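Local coordinates for molybdate-binding protein MolA (Haemophilus influenzae, PDB 3PSH) that binds molybdate and tungstate in the periplasm and serves as the solute-binding component of a low-affinity molybdate ABC importer, at residues D16-A21 with P85-V90; A21-H26 with K39-V44. All blocks are in the same frame, centred on the assembly; numbering follows the deposited sequence.

Interaction 1: residues D16-A21 with P85-V90; sequences DHINRA and PDVVFV
The carboxylate of Asp86 reaches across to the backbone of Asn19 and Arg20 and carries most of the polar contact. Asn19 N donates to Asp86 OD2 at 2.8 Å; the bond is nearly straight (174° at the hydrogen) and uses the syn lone pair. Arg20 N lies close to both oxygens, and its bond to OD2 is weak. With chi1 at 48°, Asp86 CG sits between its own N and carbonyl carbon, and this turns the acid toward the two consecutive amides. A water donates to Asp86 OD2 and to His17 O, extending the network back along the loop. In return, Asp86 N donates to Arg20 O at 3.0 Å, while Pro85 CA makes a CA-H...O contact with the same oxygen. The guanidinium of Arg20 takes no part in holding the acid: its NH2 bonds to Leu83 O.

Apolar contacts lie beside this network. Val87 CG1 packs on Ala21 CB at 3.5 Å and on Ile18 CG2 at 3.7 Å, the Ile18 and Val87 side chains crossing at about a right angle. Ala21 CB also approaches the edge of the Phe89 ring near its plane, and Phe151 of helix 132-151 covers both residues.

By accepting from backbone N-H groups of the loop, Asp86 joins the entry to strand 21-24 to that of strand 87-91, neighbouring parallel strands of a four-stranded sheet in a periplasmic binding protein.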
loop_
_atom_site.group_PDB
_atom_site.type_symbol
_atom_site.label_atom_id
_atom_site.label_comp_id
_atom_site.label_asym_id
_atom_site.label_seq_id
_atom_site.Cartn_x
_atom_site.Cartn_y
_atom_site.Cartn_z
ATOM N N ASP A 16 20.294 -2.414 -19.681
ATOM C CA ASP A 16 20.764 -1.186 -19.118
ATOM C C ASP A 16 19.711 -0.055 -19.064
ATOM O O ASP A 16 19.794 0.832 -18.133
ATOM C CB ASP A 16 21.927 -0.688 -20.011
ATOM C CG ASP A 16 23.160 -1.445 -19.820
ATOM O OD1 ASP A 16 23.347 -2.237 -18.904
ATOM O OD2 ASP A 16 24.101 -1.107 -20.578
ATOM N N HIS A 17 18.757 -0.085 -19.964
ATOM C CA HIS A 17 17.651 0.887 -19.942
ATOM C C HIS A 17 16.397 0.097 -20.060
ATOM O O HIS A 17 16.325 -0.889 -20.798
ATOM C CB HIS A 17 17.757 1.923 -21.038
ATOM C CG HIS A 17 19.106 2.549 -21.074
ATOM N ND1 HIS A 17 19.569 3.356 -20.055
ATOM C CD2 HIS A 17 20.111 2.445 -21.992
ATOM C CE1 HIS A 17 20.793 3.788 -20.371
ATOM N NE2 HIS A 17 21.146 3.237 -21.532
ATOM N N ILE A 18 15.373 0.615 -19.361
ATOM C CA ILE A 18 14.024 0.041 -19.432
ATOM C C ILE A 18 13.026 1.072 -20.029
ATOM O O ILE A 18 12.824 2.268 -19.537
ATOM C CB ILE A 18 13.587 -0.312 -17.972
ATOM C CG1 ILE A 18 14.379 -1.475 -17.395
ATOM C CG2 ILE A 18 12.109 -0.748 -17.857
ATOM C CD1 ILE A 18 14.317 -2.661 -18.291
ATOM N N ASN A 19 12.319 0.593 -21.045
ATOM C CA ASN A 19 11.314 1.457 -21.660
ATOM C C ASN A 19 9.954 0.746 -21.892
ATOM O O ASN A 19 9.016 1.340 -22.316
ATOM C CB ASN A 19 11.802 1.985 -22.998
ATOM C CG ASN A 19 12.926 2.925 -22.832
ATOM O OD1 ASN A 19 14.124 2.625 -23.160
ATOM N ND2 ASN A 19 12.593 4.075 -22.321
ATOM N N ARG A 20 9.977 -0.583 -21.667
ATOM C CA ARG A 20 8.797 -1.448 -21.918
ATOM C C ARG A 20 8.465 -2.392 -20.749
ATOM O O ARG A 20 8.278 -3.587 -20.913
ATOM C CB ARG A 20 8.982 -2.251 -23.223
ATOM C CG ARG A 20 9.078 -1.280 -24.389
ATOM C CD ARG A 20 9.210 -2.026 -25.736
ATOM N NE ARG A 20 7.828 -2.410 -25.993
ATOM C CZ ARG A 20 6.846 -1.626 -26.425
ATOM N NH1 ARG A 20 7.088 -0.364 -26.899
ATOM N NH2 ARG A 20 5.583 -2.134 -26.466
ATOM N N ALA A 21 8.313 -1.788 -19.553
ATOM C CA ALA A 21 8.148 -2.627 -18.378
ATOM C C ALA A 21 6.663 -3.016 -18.316
ATOM O O ALA A 21 5.778 -2.181 -18.700
ATOM C CB ALA A 21 8.473 -1.765 -17.131
ATOM N N PRO A 85 7.921 -6.748 -23.895
ATOM C CA PRO A 85 8.442 -6.133 -22.625
ATOM C C PRO A 85 9.916 -6.351 -22.419
ATOM O O PRO A 85 10.509 -7.338 -22.959
ATOM C CB PRO A 85 7.681 -6.845 -21.546
ATOM C CG PRO A 85 7.104 -8.072 -22.192
ATOM C CD PRO A 85 7.155 -7.974 -23.665
ATOM N N ASP A 86 10.537 -5.441 -21.693
ATOM C CA ASP A 86 11.937 -5.680 -21.297
ATOM C C ASP A 86 12.118 -6.093 -19.819
ATOM O O ASP A 86 13.197 -6.551 -19.412
ATOM C CB ASP A 86 12.836 -4.494 -21.702
ATOM C CG ASP A 86 12.291 -3.105 -21.314
ATOM O OD1 ASP A 86 11.292 -2.999 -20.539
ATOM O OD2 ASP A 86 12.803 -2.036 -21.815
ATOM N N VAL A 87 11.028 -5.957 -19.031
ATOM C CA VAL A 87 11.009 -6.470 -17.635
ATOM C C VAL A 87 9.555 -6.576 -17.204
ATOM O O VAL A 87 8.774 -5.791 -17.709
ATOM C CB VAL A 87 11.789 -5.454 -16.675
ATOM C CG1 VAL A 87 11.103 -4.045 -16.641
ATOM C CG2 VAL A 87 12.093 -6.086 -15.268
ATOM N N VAL A 88 9.238 -7.470 -16.259
ATOM C CA VAL A 88 7.912 -7.608 -15.586
ATOM C C VAL A 88 8.207 -7.506 -14.112
ATOM O O VAL A 88 9.041 -8.294 -13.580
ATOM C CB VAL A 88 7.268 -8.961 -15.879
ATOM C CG1 VAL A 88 5.874 -9.134 -15.236
ATOM C CG2 VAL A 88 7.057 -9.057 -17.475
ATOM N N PHE A 89 7.496 -6.587 -13.474
ATOM C CA PHE A 89 7.461 -6.543 -12.007
ATOM C C PHE A 89 6.293 -7.369 -11.571
ATOM O O PHE A 89 5.241 -7.231 -12.127
ATOM C CB PHE A 89 7.195 -5.120 -11.500
ATOM C CG PHE A 89 8.371 -4.195 -11.689
ATOM C CD1 PHE A 89 9.306 -3.981 -10.621
ATOM C CD2 PHE A 89 8.521 -3.517 -12.894
ATOM C CE1 PHE A 89 10.434 -3.079 -10.839
ATOM C CE2 PHE A 89 9.609 -2.612 -13.078
ATOM C CZ PHE A 89 10.505 -2.388 -12.009
ATOM N N VAL A 90 6.559 -8.250 -10.607
ATOM C CA VAL A 90 5.464 -9.064 -10.035
ATOM C C VAL A 90 5.419 -8.803 -8.533
ATOM O O VAL A 90 6.445 -8.411 -7.934
ATOM C CB VAL A 90 5.639 -10.602 -10.339
ATOM C CG1 VAL A 90 5.642 -10.768 -11.906
ATOM C CG2 VAL A 90 6.874 -11.261 -9.637
HETATM O O HOH W 1 15.218 -2.206 -22.861
#

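Interaction 2: residues A21-H26 with K39-V44; sequences AVVLQH and KQIVGV. With MOO (molybdate ion), chain B.
A beta-alpha-beta unit, strand 21-24, helix 26-34 and strand 41-44, brings these segments together as parallel neighbours, the axes of the two short strand segments approaching to 4.5 Å and inclined by 26°. Ala21 N donates to Gln40 O at 3.0 Å, and Val42 N returns a bond to Ala21 O at 2.8 Å. The same oxygen accepts a weak bond from Gly43 N, so two successive amides converge on it. This marks a beta bulge: Ala21 pairs with Ile41, but Val22 with Gly43. Past the bulge, Val23 N donates to Gly43 O at 2.8 Å.

On the sheet face of Ala21, Val23 and Ile41, Val23 CG2 touches Ile41 CG1 at 4.0 Å. Chi1 of Val23 (179°) leaves CG2 beside its own N, from where it meets the isoleucine. Helix 26-34 packs over this face through Leu29 and Ala32. The other face carries Val22, whose CG2 lies 3.7 Å from Gly43 N, with Val42 CG2 alongside.

Beyond the strand, Gln25 occupies the N-cap position and His26 opens the helix at the molybdate site, where Gln27, Tyr196, Arg243, Gly279 and Tyr280 also hydrogen-bond the ion. His26 NE2 donates in the plane of its ring to molybdate O4 at 2.8 Å, with 162° at the hydrogen.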
loop_
_atom_site.group_PDB
_atom_site.type_symbol
_atom_site.label_atom_id
_atom_site.label_comp_id
_atom_site.label_asym_id
_atom_site.label_seq_id
_atom_site.Cartn_x
_atom_site.Cartn_y
_atom_site.Cartn_z
ATOM N N ALA A 21 8.313 -1.788 -19.553
ATOM C CA ALA A 21 8.148 -2.627 -18.378
ATOM C C ALA A 21 6.663 -3.016 -18.316
ATOM O O ALA A 21 5.778 -2.181 -18.700
ATOM C CB ALA A 21 8.473 -1.765 -17.131
ATOM N N VAL A 22 6.417 -4.188 -17.738
ATOM C CA VAL A 22 4.978 -4.520 -17.492
ATOM C C VAL A 22 4.882 -4.604 -15.970
ATOM O O VAL A 22 5.712 -5.230 -15.349
ATOM C CB VAL A 22 4.617 -5.829 -18.235
ATOM C CG1 VAL A 22 3.249 -6.356 -17.711
ATOM C CG2 VAL A 22 4.455 -5.422 -19.723
ATOM N N VAL A 23 3.895 -3.921 -15.380
ATOM C CA VAL A 23 3.889 -3.825 -13.922
ATOM C C VAL A 23 2.652 -4.534 -13.356
ATOM O O VAL A 23 1.549 -4.004 -13.457
ATOM C CB VAL A 23 3.920 -2.310 -13.427
ATOM C CG1 VAL A 23 3.880 -2.359 -11.897
ATOM C CG2 VAL A 23 5.226 -1.668 -13.942
ATOM N N LEU A 24 2.870 -5.768 -12.867
ATOM C CA LEU A 24 1.735 -6.637 -12.429
ATOM C C LEU A 24 1.413 -6.568 -10.933
ATOM O O LEU A 24 1.108 -7.584 -10.286
ATOM C CB LEU A 24 1.931 -8.110 -12.935
ATOM C CG LEU A 24 2.100 -8.265 -14.524
ATOM C CD1 LEU A 24 2.220 -9.756 -14.812
ATOM C CD2 LEU A 24 0.953 -7.557 -15.312
ATOM N N GLN A 25 1.618 -5.396 -10.362
ATOM C CA GLN A 25 1.413 -5.170 -8.916
ATOM C C GLN A 25 1.048 -3.694 -8.800
ATOM O O GLN A 25 1.799 -2.831 -9.326
ATOM C CB GLN A 25 2.716 -5.477 -8.163
ATOM C CG GLN A 25 2.435 -5.553 -6.602
ATOM C CD GLN A 25 3.586 -5.163 -5.748
ATOM O OE1 GLN A 25 3.988 -5.969 -4.852
ATOM N NE2 GLN A 25 4.188 -4.015 -6.003
ATOM N N HIS A 26 -0.093 -3.310 -8.144
ATOM C CA HIS A 26 -0.524 -1.949 -7.949
ATOM C C HIS A 26 0.394 -1.103 -7.059
ATOM O O HIS A 26 0.579 0.069 -7.285
ATOM C CB HIS A 26 -1.973 -1.882 -7.391
ATOM C CG HIS A 26 -2.207 -2.752 -6.181
ATOM N ND1 HIS A 26 -2.094 -4.125 -6.214
ATOM C CD2 HIS A 26 -2.630 -2.450 -4.921
ATOM C CE1 HIS A 26 -2.407 -4.642 -5.032
ATOM N NE2 HIS A 26 -2.653 -3.632 -4.213
ATOM N N LYS A 39 6.096 6.585 -18.698
ATOM C CA LYS A 39 6.406 6.502 -20.127
ATOM C C LYS A 39 7.249 5.249 -20.422
ATOM O O LYS A 39 7.427 4.869 -21.576
ATOM C CB LYS A 39 7.294 7.631 -20.470
ATOM C CG LYS A 39 6.655 8.952 -20.721
ATOM C CD LYS A 39 7.800 9.967 -20.617
ATOM C CE LYS A 39 7.314 11.319 -20.092
ATOM N NZ LYS A 39 7.308 11.439 -18.582
ATOM N N GLN A 40 7.846 4.710 -19.388
ATOM C CA GLN A 40 8.622 3.440 -19.482
ATOM C C GLN A 40 7.820 2.188 -19.205
ATOM O O GLN A 40 8.387 1.141 -19.033
ATOM C CB GLN A 40 9.864 3.512 -18.601
ATOM C CG GLN A 40 10.764 4.669 -18.993
ATOM C CD GLN A 40 11.728 5.013 -17.894
ATOM O OE1 GLN A 40 12.747 4.342 -17.698
ATOM N NE2 GLN A 40 11.331 6.009 -17.058
ATOM N N ILE A 41 6.491 2.317 -19.108
ATOM C CA ILE A 41 5.648 1.126 -18.841
ATOM C C ILE A 41 4.682 0.911 -20.017
ATOM O O ILE A 41 4.158 1.885 -20.549
ATOM C CB ILE A 41 4.810 1.448 -17.592
ATOM C CG1 ILE A 41 5.774 1.490 -16.375
ATOM C CG2 ILE A 41 3.689 0.393 -17.336
ATOM C CD1 ILE A 41 5.134 2.229 -15.114
ATOM N N VAL A 42 4.454 -0.338 -20.397
ATOM C CA VAL A 42 3.575 -0.635 -21.518
ATOM C C VAL A 42 2.486 -1.649 -21.157
ATOM O O VAL A 42 1.617 -1.932 -22.012
ATOM C CB VAL A 42 4.337 -1.140 -22.742
ATOM C CG1 VAL A 42 5.272 0.001 -23.248
ATOM C CG2 VAL A 42 4.996 -2.448 -22.397
ATOM N N GLY A 43 2.526 -2.215 -19.911
ATOM C CA GLY A 43 1.322 -2.976 -19.448
ATOM C C GLY A 43 1.247 -2.954 -17.932
ATOM O O GLY A 43 2.231 -2.665 -17.283
ATOM N N VAL A 44 0.052 -3.209 -17.447
ATOM C CA VAL A 44 -0.157 -3.131 -15.989
ATOM C C VAL A 44 -1.172 -4.219 -15.637
ATOM O O VAL A 44 -1.874 -4.712 -16.550
ATOM C CB VAL A 44 -0.730 -1.662 -15.596
ATOM C CG1 VAL A 44 0.267 -0.551 -15.916
ATOM C CG2 VAL A 44 -2.071 -1.383 -16.218
HETATM MO MO MOO B . -2.865 -4.281 -0.265
HETATM O O1 MOO B . -3.934 -4.031 1.022
HETATM O O2 MOO B . -2.478 -5.949 -0.448
HETATM O O3 MOO B . -1.412 -3.446 0.029
HETATM O O4 MOO B . -3.551 -3.511 -1.614
#

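Strand 21-24 lies between strands 41-44 and 87-91 in one parallel sheet, so interactions 1 and 2 border it from its two neighbours, with centres about 8 Å apart. Probable hydrogen bonds from Val22 N to Val87 O and from Leu24 N to Phe89 O, each 2.9 Å long, connect the contacts directly, and Val88 CG1 packs on Leu24 CD1 at 3.7 Å. In sequence, both segments of interaction 2 fall within the span bounded by the segments of interaction 1, sharing Ala21 at its start. The two differ in their relation to the ligand: interaction 2 includes His26, which binds molybdate, whereas in interaction 1 the Phe89 side chain is about 9 Å from that of Gln27, another molybdate-binding residue.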